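Local coordinates for GGDEF family protein (Caulobacter vibrioides, PDB 3U2A) that is of unknown function here but adopts a PAS fold, found as two copies in the assembly, a fold commonly used for sensing or protein association, at residues A[35-40]-A[51-56]; A[43-48]-A[113-118]; A[65-70]-A[87-92]; A[76-81]-A[100-105]. One frame throughout, in Å; residues are numbered along the deposited sequence.

Contact 1 (A[35-40]-A[51-56])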
loop_
_atom_site.group_PDB
_atom_site.type_symbol
_atom_site.label_atom_id
_atom_site.label_comp_id
_atom_site.label_asym_id
_atom_site.label_seq_id
_atom_site.Cartn_x
_atom_site.Cartn_y
_atom_site.Cartn_z
ATOM N N ARG A 35 17.525 9.229 7.445
ATOM C CA ARG A 35 17.156 7.824 7.312
ATOM C C ARG A 35 15.862 7.670 6.519
ATOM O O ARG A 35 14.808 8.181 6.935
ATOM C CB ARG A 35 16.978 7.171 8.693
ATOM C CG ARG A 35 18.254 7.008 9.511
ATOM C CD ARG A 35 17.973 6.244 10.809
ATOM N NE ARG A 35 19.173 6.057 11.622
ATOM C CZ ARG A 35 19.319 6.528 12.856
ATOM N NH1 ARG A 35 18.333 7.201 13.426
ATOM N NH2 ARG A 35 20.446 6.316 13.522
ATOM N N LEU A 36 15.947 6.972 5.384
ATOM C CA LEU A 36 14.770 6.538 4.638
ATOM C C LEU A 36 14.609 5.042 4.920
ATOM O O LEU A 36 15.521 4.248 4.666
ATOM C CB LEU A 36 14.937 6.780 3.125
ATOM C CG LEU A 36 13.791 6.218 2.264
ATOM C CD1 LEU A 36 12.551 7.103 2.372
ATOM C CD2 LEU A 36 14.222 6.056 0.825
ATOM N N ARG A 37 13.464 4.652 5.460
ATOM C CA ARG A 37 13.198 3.237 5.726
ATOM C C ARG A 37 12.174 2.662 4.761
ATOM O O ARG A 37 11.191 3.329 4.421
ATOM C CB ARG A 37 12.728 3.052 7.176
ATOM C CG ARG A 37 13.823 3.309 8.218
ATOM C CD ARG A 37 13.257 3.980 9.469
ATOM N NE ARG A 37 12.352 3.123 10.205
ATOM C CZ ARG A 37 11.341 3.547 10.961
ATOM N NH1 ARG A 37 11.057 4.846 11.086
ATOM N NH2 ARG A 37 10.591 2.661 11.582
ATOM N N LEU A 38 12.414 1.421 4.327
ATOM C CA LEU A 38 11.496 0.694 3.446
ATOM C C LEU A 38 11.065 -0.653 4.026
ATOM O O LEU A 38 11.849 -1.331 4.702
ATOM C CB LEU A 38 12.140 0.469 2.077
ATOM C CG LEU A 38 12.292 1.694 1.187
ATOM C CD1 LEU A 38 13.383 1.436 0.149
ATOM C CD2 LEU A 38 10.966 2.024 0.508
ATOM N N ASN A 39 9.813 -1.023 3.757
ATOM C CA ASN A 39 9.253 -2.306 4.161
ATOM C C ASN A 39 8.303 -2.820 3.078
ATOM O O ASN A 39 7.427 -2.092 2.619
ATOM C CB ASN A 39 8.497 -2.155 5.485
ATOM C CG ASN A 39 8.097 -3.485 6.083
ATOM O OD1 ASN A 39 6.923 -3.719 6.371
ATOM N ND2 ASN A 39 9.078 -4.363 6.292
ATOM N N GLY A 40 8.473 -4.075 2.682
ATOM C CA GLY A 40 7.597 -4.685 1.682
ATOM C C GLY A 40 8.360 -5.056 0.431
ATOM O O GLY A 40 9.501 -5.515 0.510
ATOM N N ALA A 51 16.875 -0.898 0.751
ATOM C CA ALA A 51 16.182 -1.540 1.871
ATOM C C ALA A 51 17.165 -2.288 2.767
ATOM O O ALA A 51 18.141 -2.850 2.267
ATOM C CB ALA A 51 15.126 -2.485 1.346
ATOM N N PRO A 52 16.904 -2.339 4.087
ATOM C CA PRO A 52 15.752 -1.828 4.848
ATOM C C PRO A 52 15.829 -0.330 5.196
ATOM O O PRO A 52 14.816 0.273 5.580
ATOM C CB PRO A 52 15.805 -2.667 6.124
ATOM C CG PRO A 52 17.250 -2.907 6.325
ATOM C CD PRO A 52 17.810 -3.121 4.950
ATOM N N GLU A 53 17.023 0.251 5.077
ATOM C CA GLU A 53 17.250 1.655 5.424
ATOM C C GLU A 53 18.410 2.206 4.628
ATOM O O GLU A 53 19.374 1.491 4.373
ATOM C CB GLU A 53 17.579 1.762 6.906
ATOM C CG GLU A 53 17.643 3.162 7.457
ATOM C CD GLU A 53 17.906 3.138 8.936
ATOM O OE1 GLU A 53 17.008 3.535 9.700
ATOM O OE2 GLU A 53 18.997 2.684 9.329
ATOM N N CYS A 54 18.306 3.472 4.231
ATOM C CA CYS A 54 19.375 4.147 3.493
ATOM C C CYS A 54 19.427 5.631 3.812
ATOM O O CYS A 54 18.515 6.172 4.437
ATOM C CB CYS A 54 19.218 3.948 1.981
ATOM S SG CYS A 54 17.824 4.816 1.255
ATOM N N SER A 55 20.505 6.277 3.369
ATOM C CA SER A 55 20.642 7.722 3.444
ATOM C C SER A 55 19.932 8.401 2.280
ATOM O O SER A 55 19.606 7.768 1.262
ATOM C CB SER A 55 22.127 8.096 3.391
ATOM O OG SER A 55 22.690 7.709 2.145
ATOM N N SER A 56 19.724 9.705 2.406
ATOM C CA SER A 56 19.192 10.469 1.279
ATOM C C SER A 56 20.138 10.429 0.061
ATOM O O SER A 56 19.680 10.378 -1.086
ATOM C CB SER A 56 18.865 11.906 1.692
ATOM O OG SER A 56 20.015 12.594 2.155
#
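Glu53 faces two arginines of strand 35-40. Its side chain runs out extended, with CG anti to the backbone N (chi1 -171°), and this carries the carboxylate between Arg35 and Arg37. In the conformer modelled here, one of two for Arg35, Glu53 OE1 and Arg35 NE form at most a long salt bridge of 3.8 Å. That pairing is therefore doubtful. On the other flank Glu53 OE1 meets the methylene CG of Arg37 at 3.5 Å. Arg37 spends its charged end on other partners: Glu30 and the backbone O of Ile9 of the second subunit.

Leu36 and Leu38 are buried. The CD2 methyl of Leu36 rests on Cys54 SG at 3.8 Å. Leu38 sets CB against CB of Ala51 and also packs on Leu50 of the following loop.

The backbones are antiparallel. Leu36 and Cys54 form a hydrogen-bonded pair, with Leu36 N to Cys54 O and Cys54 N to Leu36 O both 2.9 Å. Arg37 and Glu53 are the next, non-hydrogen-bonded pair. Leu38 N adds a bond of 2.9 Å to Pro52 O, approaching from above the carbonyl plane. Pro52 follows a cis peptide bond. Within this chain, strand 53-54 is the outermost strand on this side of the antiparallel sheet, a short edge strand beside the second strand of the PAS fold.

Contact 2 (A[43-48]-A[113-118])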
loop_
_atom_site.group_PDB
_atom_site.type_symbol
_atom_site.label_atom_id
_atom_site.label_comp_id
_atom_site.label_asym_id
_atom_site.label_seq_id
_atom_site.Cartn_x
_atom_site.Cartn_y
_atom_site.Cartn_z
ATOM N N ARG A 43 12.593 -5.019 -3.226
ATOM C CA ARG A 43 13.376 -5.717 -4.253
ATOM C C ARG A 43 12.661 -5.760 -5.609
ATOM O O ARG A 43 13.257 -5.418 -6.644
ATOM C CB ARG A 43 13.776 -7.129 -3.787
ATOM C CG ARG A 43 14.630 -7.879 -4.804
ATOM C CD ARG A 43 15.459 -8.997 -4.172
ATOM N NE ARG A 43 16.090 -9.854 -5.184
ATOM C CZ ARG A 43 17.130 -9.509 -5.948
ATOM N NH1 ARG A 43 17.684 -8.305 -5.848
ATOM N NH2 ARG A 43 17.618 -10.373 -6.830
ATOM N N ALA A 44 11.386 -6.164 -5.592
ATOM C CA ALA A 44 10.557 -6.223 -6.794
ATOM C C ALA A 44 10.457 -4.885 -7.520
ATOM O O ALA A 44 10.333 -4.846 -8.751
ATOM C CB ALA A 44 9.167 -6.746 -6.460
ATOM N N LEU A 45 10.516 -3.795 -6.757
ATOM C CA LEU A 45 10.345 -2.460 -7.311
ATOM C C LEU A 45 11.647 -1.805 -7.786
ATOM O O LEU A 45 11.628 -0.676 -8.288
ATOM C CB LEU A 45 9.649 -1.556 -6.292
ATOM C CG LEU A 45 8.191 -1.890 -5.998
ATOM C CD1 LEU A 45 7.687 -1.011 -4.890
ATOM C CD2 LEU A 45 7.353 -1.718 -7.230
ATOM N N GLY A 46 12.768 -2.502 -7.616
ATOM C CA GLY A 46 14.072 -1.945 -7.974
ATOM C C GLY A 46 14.739 -1.232 -6.807
ATOM O O GLY A 46 15.860 -0.718 -6.928
ATOM N N LEU A 47 14.062 -1.241 -5.659
ATOM C CA LEU A 47 14.518 -0.500 -4.481
ATOM C C LEU A 47 15.327 -1.351 -3.504
ATOM O O LEU A 47 15.680 -0.903 -2.412
ATOM C CB LEU A 47 13.322 0.163 -3.777
ATOM C CG LEU A 47 12.489 1.102 -4.657
ATOM C CD1 LEU A 47 11.199 1.514 -3.948
ATOM C CD2 LEU A 47 13.298 2.341 -5.118
ATOM N N GLY A 48 15.631 -2.579 -3.913
ATOM C CA GLY A 48 16.395 -3.511 -3.093
ATOM C C GLY A 48 17.665 -2.968 -2.460
ATOM O O GLY A 48 17.896 -3.208 -1.273
ATOM N N VAL A 113 4.891 3.203 -1.916
ATOM C CA VAL A 113 5.504 3.279 -3.227
ATOM C C VAL A 113 4.995 2.082 -4.026
ATOM O O VAL A 113 4.919 0.946 -3.518
ATOM C CB VAL A 113 7.055 3.394 -3.179
ATOM C CG1 VAL A 113 7.670 2.299 -2.320
ATOM C CG2 VAL A 113 7.637 3.370 -4.573
ATOM N N ALA A 114 4.594 2.363 -5.257
ATOM C CA ALA A 114 3.903 1.386 -6.080
ATOM C C ALA A 114 4.419 1.429 -7.500
ATOM O O ALA A 114 4.869 2.472 -7.957
ATOM C CB ALA A 114 2.415 1.663 -6.056
ATOM N N PRO A 115 4.341 0.296 -8.214
ATOM C CA PRO A 115 4.751 0.321 -9.624
ATOM C C PRO A 115 3.684 0.991 -10.460
ATOM O O PRO A 115 2.496 0.715 -10.288
ATOM C CB PRO A 115 4.869 -1.160 -9.996
ATOM C CG PRO A 115 4.146 -1.904 -8.966
ATOM C CD PRO A 115 3.824 -1.019 -7.801
ATOM N N GLU A 116 4.074 1.888 -11.357
ATOM C CA GLU A 116 3.045 2.580 -12.130
ATOM C C GLU A 116 2.398 1.674 -13.204
ATOM O O GLU A 116 1.325 1.986 -13.736
ATOM C CB GLU A 116 3.535 3.936 -12.657
ATOM C CG GLU A 116 4.190 3.905 -13.994
ATOM C CD GLU A 116 4.120 5.244 -14.697
ATOM O OE1 GLU A 116 3.856 6.269 -14.023
ATOM O OE2 GLU A 116 4.330 5.265 -15.928
ATOM N N THR A 117 3.040 0.534 -13.467
ATOM C CA THR A 117 2.489 -0.513 -14.324
ATOM C C THR A 117 1.188 -1.102 -13.749
ATOM O O THR A 117 0.457 -1.813 -14.445
ATOM C CB THR A 117 3.545 -1.623 -14.612
ATOM O OG1 THR A 117 3.139 -2.394 -15.749
ATOM C CG2 THR A 117 3.765 -2.545 -13.402
ATOM N N LYS A 118 0.907 -0.782 -12.484
ATOM C CA LYS A 118 -0.274 -1.277 -11.768
ATOM C C LYS A 118 -1.066 -0.138 -11.113
ATOM O O LYS A 118 -2.298 -0.199 -11.027
ATOM C CB LYS A 118 0.138 -2.301 -10.706
ATOM C CG LYS A 118 0.836 -3.546 -11.253
ATOM C CD LYS A 118 1.743 -4.186 -10.212
ATOM C CE LYS A 118 0.958 -4.982 -9.180
ATOM N NZ LYS A 118 0.887 -6.421 -9.563
#
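Leu45 and Pro115 bring the two segments together, their CA atoms 6.7 Å apart, where the loop after strand 35-40 meets the end of strand 109-113. Across it the joining is by apolar side chains. In Leu45, chi1 of -68° (CG anti to the carbonyl carbon) with chi2 of 174° brings CD1 and CD2 to segment 113-118. Leu45 CD2 sits against the proline ring, 3.6 Å from Pro115 CD and nearly as close to CG and CB. The two side chains cross at about a right angle. The other methyl, Leu45 CD1, lies 3.7 Å from the backbone O of Val113 and 4.2 Å from Val113 CG1.

Leu47 reaches the same valine. Leu47 CD1 meets Val113 CG1 tip to tip at 4.0 Å, with CG2 only slightly farther. All five touching residues are buried.

The backbone of 43-48 turns tightly, with Gly46 N bonded to Arg43 O at 3.1 Å. Gly46 takes backbone angles that suit glycine. Pro115 also touches Asp23, just after helix 12-22. The contact joins the loop after strand 35-40 to the end of strand 109-113 in the core of the PAS domain, beside Trp98 of strand 98-102, which touches both Leu47 and Val113.

Contact 3 (A[65-70]-A[87-92])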
loop_
_atom_site.group_PDB
_atom_site.type_symbol
_atom_site.label_atom_id
_atom_site.label_comp_id
_atom_site.label_asym_id
_atom_site.label_seq_id
_atom_site.Cartn_x
_atom_site.Cartn_y
_atom_site.Cartn_z
ATOM N N PRO A 65 19.567 9.494 -13.384
ATOM C CA PRO A 65 20.041 10.866 -13.209
ATOM C C PRO A 65 19.035 11.917 -13.689
ATOM O O PRO A 65 18.828 12.909 -12.992
ATOM C CB PRO A 65 21.321 10.895 -14.032
ATOM C CG PRO A 65 21.843 9.487 -13.940
ATOM C CD PRO A 65 20.603 8.633 -13.994
ATOM N N GLN A 66 18.400 11.695 -14.842
ATOM C CA GLN A 66 17.426 12.657 -15.391
ATOM C C GLN A 66 16.147 12.794 -14.551
ATOM O O GLN A 66 15.390 13.763 -14.714
ATOM C CB GLN A 66 17.102 12.371 -16.869
ATOM C CG GLN A 66 16.372 11.051 -17.145
ATOM C CD GLN A 66 17.323 9.890 -17.452
ATOM O OE1 GLN A 66 18.355 9.705 -16.788
ATOM N NE2 GLN A 66 16.967 9.091 -18.468
ATOM N N ASP A 67 15.919 11.823 -13.664
ATOM C CA ASP A 67 14.738 11.802 -12.794
ATOM C C ASP A 67 15.005 12.302 -11.373
ATOM O O ASP A 67 14.127 12.192 -10.511
ATOM C CB ASP A 67 14.167 10.380 -12.716
ATOM C CG ASP A 67 13.433 9.951 -13.986
ATOM O OD1 ASP A 67 13.576 10.601 -15.040
ATOM O OD2 ASP A 67 12.706 8.943 -13.921
ATOM N N ARG A 68 16.185 12.865 -11.124
ATOM C CA ARG A 68 16.549 13.244 -9.758
ATOM C C ARG A 68 15.802 14.447 -9.181
ATOM O O ARG A 68 15.671 14.559 -7.961
ATOM C CB ARG A 68 18.060 13.356 -9.603
ATOM C CG ARG A 68 18.682 11.993 -9.740
ATOM C CD ARG A 68 20.165 11.998 -9.609
ATOM N NE ARG A 68 20.627 10.627 -9.463
ATOM C CZ ARG A 68 21.804 10.196 -9.874
ATOM N NH1 ARG A 68 22.651 11.028 -10.475
ATOM N NH2 ARG A 68 22.129 8.937 -9.692
ATOM N N ALA A 69 15.286 15.318 -10.046
ATOM C CA ALA A 69 14.376 16.388 -9.593
ATOM C C ALA A 69 13.091 15.795 -9.020
ATOM O O ALA A 69 12.632 16.219 -7.948
ATOM C CB ALA A 69 14.049 17.349 -10.716
ATOM N N GLN A 70 12.522 14.816 -9.727
ATOM C CA GLN A 70 11.333 14.108 -9.246
ATOM C C GLN A 70 11.583 13.298 -7.964
ATOM O O GLN A 70 10.772 13.350 -7.043
ATOM C CB GLN A 70 10.702 13.251 -10.350
ATOM C CG GLN A 70 9.569 13.953 -11.124
ATOM C CD GLN A 70 8.371 14.342 -10.237
ATOM O OE1 GLN A 70 7.598 13.486 -9.777
ATOM N NE2 GLN A 70 8.215 15.642 -10.003
ATOM N N ARG A 87 6.947 10.692 -8.979
ATOM C CA ARG A 87 7.121 9.518 -9.818
ATOM C C ARG A 87 8.467 9.585 -10.507
ATOM O O ARG A 87 8.819 10.612 -11.072
ATOM C CB ARG A 87 5.977 9.365 -10.830
ATOM C CG ARG A 87 5.679 10.555 -11.705
ATOM C CD ARG A 87 4.510 10.242 -12.647
ATOM N NE ARG A 87 4.824 9.150 -13.570
ATOM C CZ ARG A 87 5.344 9.314 -14.785
ATOM N NH1 ARG A 87 5.612 10.534 -15.240
ATOM N NH2 ARG A 87 5.598 8.261 -15.549
ATOM N N PHE A 88 9.227 8.505 -10.433
ATOM C CA PHE A 88 10.548 8.482 -11.056
ATOM C C PHE A 88 11.022 7.057 -11.253
ATOM O O PHE A 88 10.466 6.119 -10.662
ATOM C CB PHE A 88 11.583 9.286 -10.245
ATOM C CG PHE A 88 11.835 8.762 -8.844
ATOM C CD1 PHE A 88 11.029 9.170 -7.775
ATOM C CD2 PHE A 88 12.901 7.911 -8.588
ATOM C CE1 PHE A 88 11.268 8.709 -6.480
ATOM C CE2 PHE A 88 13.144 7.437 -7.286
ATOM C CZ PHE A 88 12.324 7.841 -6.243
ATOM N N ARG A 89 12.049 6.901 -12.087
ATOM C CA ARG A 89 12.614 5.592 -12.361
ATOM C C ARG A 89 13.876 5.442 -11.547
ATOM O O ARG A 89 14.548 6.432 -11.274
ATOM C CB ARG A 89 12.952 5.456 -13.838
ATOM C CG ARG A 89 11.755 5.531 -14.755
ATOM C CD ARG A 89 12.165 5.856 -16.181
ATOM N NE ARG A 89 12.607 7.242 -16.331
ATOM C CZ ARG A 89 12.971 7.800 -17.476
ATOM N NH1 ARG A 89 12.949 7.098 -18.598
ATOM N NH2 ARG A 89 13.357 9.066 -17.499
ATOM N N VAL A 90 14.186 4.208 -11.157
ATOM C CA VAL A 90 15.478 3.898 -10.544
ATOM C C VAL A 90 16.280 3.040 -11.509
ATOM O O VAL A 90 15.732 2.553 -12.505
ATOM C CB VAL A 90 15.342 3.180 -9.168
ATOM C CG1 VAL A 90 14.780 4.140 -8.118
ATOM C CG2 VAL A 90 14.475 1.917 -9.291
ATOM N N ARG A 91 17.570 2.858 -11.222
ATOM C CA ARG A 91 18.437 1.987 -12.030
ATOM C C ARG A 91 17.767 0.632 -12.219
ATOM O O ARG A 91 17.258 0.048 -11.260
ATOM C CB ARG A 91 19.811 1.797 -11.368
ATOM C CG ARG A 91 20.464 3.058 -10.775
ATOM C CD ARG A 91 20.709 4.163 -11.798
ATOM N NE ARG A 91 21.295 5.361 -11.187
ATOM C CZ ARG A 91 22.507 5.834 -11.458
ATOM N NH1 ARG A 91 23.284 5.232 -12.350
ATOM N NH2 ARG A 91 22.945 6.921 -10.847
ATOM N N GLY A 92 17.749 0.142 -13.455
ATOM C CA GLY A 92 16.981 -1.055 -13.800
ATOM C C GLY A 92 15.823 -0.672 -14.704
ATOM O O GLY A 92 15.408 -1.449 -15.568
HETATM O O HOH W 1 14.946 9.923 -20.085
#
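Asp67 and Arg89 make a side-on salt bridge. Arg89 bends at chi3 (-72°), which turns its NE and NH2 edge onto the carboxylate. Arg89 NH2 donates to Asp67 OD1 at 2.9 Å and Arg89 NE to Asp67 OD2 at 3.0 Å. Both bonds are nearly straight and lie in the guanidinium plane, although the nitrogens sit about 30° out of the carboxylate plane. Asp67 OD2 also takes the backbone N of Arg89 at 2.8 Å, on its anti lone pair.

Gln66 crosses Arg89 at about a right angle. One water accepts from both Gln66 NE2 and Arg89 NH2. Gln70 is bent at chi2 (-62°) and accepts from Arg87 N through Gln70 OE1 at 3.0 Å, in the plane of its carbonyl. The Arg87 side chain turns away to Glu116. Phe88 places CB 3.7 Å from Asp67 CB, while its ring leads off to stack on Trp98 and meet Phe59. Arg91 lays one guanidinium face against Pro65, and its NE is bonded to Ala63 O.

Two side chains of segment 65-70 thus hold the backbone of 87-92 at residues 87 and 89. With three donors shared by its two oxygens, Asp67 is probably kept ionised, and its carboxylate is fixed in rotation.

Contact 4 (A[76-81]-A[100-105])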
loop_
_atom_site.group_PDB
_atom_site.type_symbol
_atom_site.label_atom_id
_atom_site.label_comp_id
_atom_site.label_asym_id
_atom_site.label_seq_id
_atom_site.Cartn_x
_atom_site.Cartn_y
_atom_site.Cartn_z
ATOM N N LYS A 76 12.203 16.365 0.035
ATOM C CA LYS A 76 12.021 17.780 0.381
ATOM C C LYS A 76 11.161 17.926 1.624
ATOM O O LYS A 76 10.027 17.462 1.632
ATOM C CB LYS A 76 11.343 18.538 -0.766
ATOM C CG LYS A 76 12.307 19.087 -1.780
ATOM C CD LYS A 76 11.607 20.049 -2.724
ATOM C CE LYS A 76 12.467 20.270 -3.956
ATOM N NZ LYS A 76 11.699 20.939 -5.032
ATOM N N PRO A 77 11.687 18.583 2.680
ATOM C CA PRO A 77 10.836 18.765 3.870
ATOM C C PRO A 77 9.632 19.645 3.568
ATOM O O PRO A 77 9.709 20.549 2.724
ATOM C CB PRO A 77 11.768 19.458 4.883
ATOM C CG PRO A 77 13.147 19.232 4.377
ATOM C CD PRO A 77 13.051 19.100 2.887
ATOM N N ARG A 78 8.518 19.352 4.225
ATOM C CA ARG A 78 7.303 20.137 4.068
ATOM C C ARG A 78 6.612 20.226 5.419
ATOM O O ARG A 78 6.911 19.454 6.342
ATOM C CB ARG A 78 6.350 19.495 3.047
ATOM C CG ARG A 78 6.922 19.309 1.632
ATOM C CD ARG A 78 5.988 18.540 0.713
ATOM N NE ARG A 78 6.755 17.929 -0.387
ATOM C CZ ARG A 78 7.020 18.515 -1.552
ATOM N NH1 ARG A 78 6.561 19.738 -1.827
ATOM N NH2 ARG A 78 7.744 17.865 -2.462
ATOM N N GLU A 79 5.666 21.152 5.520
ATOM C CA GLU A 79 4.894 21.323 6.748
ATOM C C GLU A 79 3.957 20.138 6.964
ATOM O O GLU A 79 3.567 19.477 5.996
ATOM C CB GLU A 79 4.111 22.628 6.690
ATOM C CG GLU A 79 5.011 23.837 6.750
ATOM C CD GLU A 79 4.265 25.136 6.868
ATOM O OE1 GLU A 79 3.026 25.109 7.006
ATOM O OE2 GLU A 79 4.928 26.191 6.821
ATOM N N PRO A 80 3.598 19.850 8.230
ATOM C CA PRO A 80 2.696 18.730 8.507
ATOM C C PRO A 80 1.403 18.812 7.703
ATOM O O PRO A 80 0.821 19.895 7.573
ATOM C CB PRO A 80 2.415 18.882 10.006
ATOM C CG PRO A 80 3.655 19.467 10.518
ATOM C CD PRO A 80 4.051 20.481 9.482
ATOM N N GLY A 81 0.984 17.678 7.151
ATOM C CA GLY A 81 -0.206 17.625 6.322
ATOM C C GLY A 81 0.042 17.784 4.832
ATOM O O GLY A 81 -0.858 17.512 4.031
ATOM N N GLY A 100 2.358 9.917 -0.197
ATOM C CA GLY A 100 2.295 9.940 1.264
ATOM C C GLY A 100 2.013 11.339 1.769
ATOM O O GLY A 100 1.402 12.148 1.063
ATOM N N VAL A 101 2.445 11.610 2.996
ATOM C CA VAL A 101 2.169 12.902 3.622
ATOM C C VAL A 101 3.219 13.178 4.688
ATOM O O VAL A 101 3.819 12.240 5.229
ATOM C CB VAL A 101 0.717 12.924 4.249
ATOM C CG1 VAL A 101 0.697 12.281 5.599
ATOM C CG2 VAL A 101 0.181 14.342 4.364
ATOM N N TRP A 102 3.435 14.460 4.983
ATOM C CA TRP A 102 4.211 14.870 6.143
ATOM C C TRP A 102 3.350 14.695 7.401
ATOM O O TRP A 102 2.197 15.144 7.463
ATOM C CB TRP A 102 4.821 16.278 5.942
ATOM C CG TRP A 102 5.949 16.144 4.961
ATOM C CD1 TRP A 102 5.848 16.050 3.602
ATOM C CD2 TRP A 102 7.332 15.950 5.273
ATOM N NE1 TRP A 102 7.095 15.834 3.043
ATOM C CE2 TRP A 102 8.020 15.766 4.049
ATOM C CE3 TRP A 102 8.059 15.917 6.473
ATOM C CZ2 TRP A 102 9.400 15.554 3.987
ATOM C CZ3 TRP A 102 9.436 15.708 6.413
ATOM C CH2 TRP A 102 10.091 15.539 5.179
ATOM N N LEU A 103 3.907 13.970 8.364
ATOM C CA LEU A 103 3.175 13.555 9.564
ATOM C C LEU A 103 2.999 14.693 10.570
ATOM O O LEU A 103 3.606 15.754 10.436
ATOM C CB LEU A 103 3.857 12.341 10.208
ATOM C CG LEU A 103 4.071 11.144 9.270
ATOM C CD1 LEU A 103 4.794 10.023 9.975
ATOM C CD2 LEU A 103 2.744 10.644 8.666
ATOM N N GLU A 104 2.141 14.471 11.566
ATOM C CA GLU A 104 1.864 15.486 12.574
ATOM C C GLU A 104 2.949 15.615 13.644
ATOM O O GLU A 104 3.188 16.697 14.181
ATOM C CB GLU A 104 0.504 15.200 13.224
ATOM C CG GLU A 104 -0.660 15.349 12.267
ATOM C CD GLU A 104 -0.755 16.753 11.695
ATOM O OE1 GLU A 104 -0.895 17.713 12.483
ATOM O OE2 GLU A 104 -0.687 16.895 10.460
ATOM N N GLU A 105 3.604 14.502 13.942
ATOM C CA GLU A 105 4.595 14.453 14.991
ATOM C C GLU A 105 6.001 14.438 14.389
ATOM O O GLU A 105 6.328 13.571 13.577
ATOM C CB GLU A 105 4.326 13.219 15.859
ATOM C CG GLU A 105 5.372 12.927 16.889
ATOM C CD GLU A 105 4.877 12.000 17.980
ATOM O OE1 GLU A 105 5.663 11.752 18.922
ATOM O OE2 GLU A 105 3.718 11.525 17.898
HETATM O O HOH W 2 8.337 15.878 0.488
#
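The end of strand 98-102 and the loop between helix 68-75 and strand 83-86 meet here, at one margin of the antiparallel sheet of the PAS fold. Trp102 is the centrepiece. Its CG is anti to the carbonyl carbon (chi1 -73°), which lays one face of the indole against the backbone of Pro77 and Arg78. Arg78 N lies 3.6 Å above the Trp102 ring plane over its centre, and Pro77 CA is also above it, nearer the rim. Arg78 CB makes a CH-pi contact with the five-membered ring of Trp102, 3.8 Å from its centroid. The extended Arg78 chain then crosses the indole at about a right angle, and its guanidinium is bonded to Glu73.

A water lies in plane at the indole edge. It accepts from Trp102 NE1 at 2.8 Å and from Arg78 NE at 2.7 Å, and probably donates to Lys76 O at 2.6 Å. At the other end of the loop Gly81 N donates to Trp102 O at 2.8 Å, from above the carbonyl plane. Pro80 CB approaches Leu103 O at 3.4 Å, and Val101 CG2 lies against Gly81 O. Gly81 has backbone angles that suit glycine. On Trp102 further packing comes from Pro31, Val107 and Ala109. Val101 and Leu103 also touch Ala21 of the second subunit.

The indole is therefore gripped in two ways. Its face is held by carbon and backbone atoms, while its one N-H is satisfied by a water that it shares with Arg78 and probably with Lys76.

How the contacts relate
Contacts 1 and 4 lie on the same antiparallel sheet but do not touch; their centres are about 17 Å apart, and both reach the second subunit. Contacts 1 and 2 join where Leu38 CD1 packs on Leu47 CB at 4.1 Å. Contact 2 meets contact 3 at several points, among them a salt bridge from Glu116 OE1 to Arg87 NH2 at 3.1 Å and the packing of Leu47 CD2 on Val90 CG1 at 3.8 Å. Contacts 3 and 4 are both nested within the loop closed by contact 2. Their centres are about 22 Å apart, yet helix 68-75 connects them along the chain. Contacts 1, 2 and 3 touch in succession; contact 4 touches none of them.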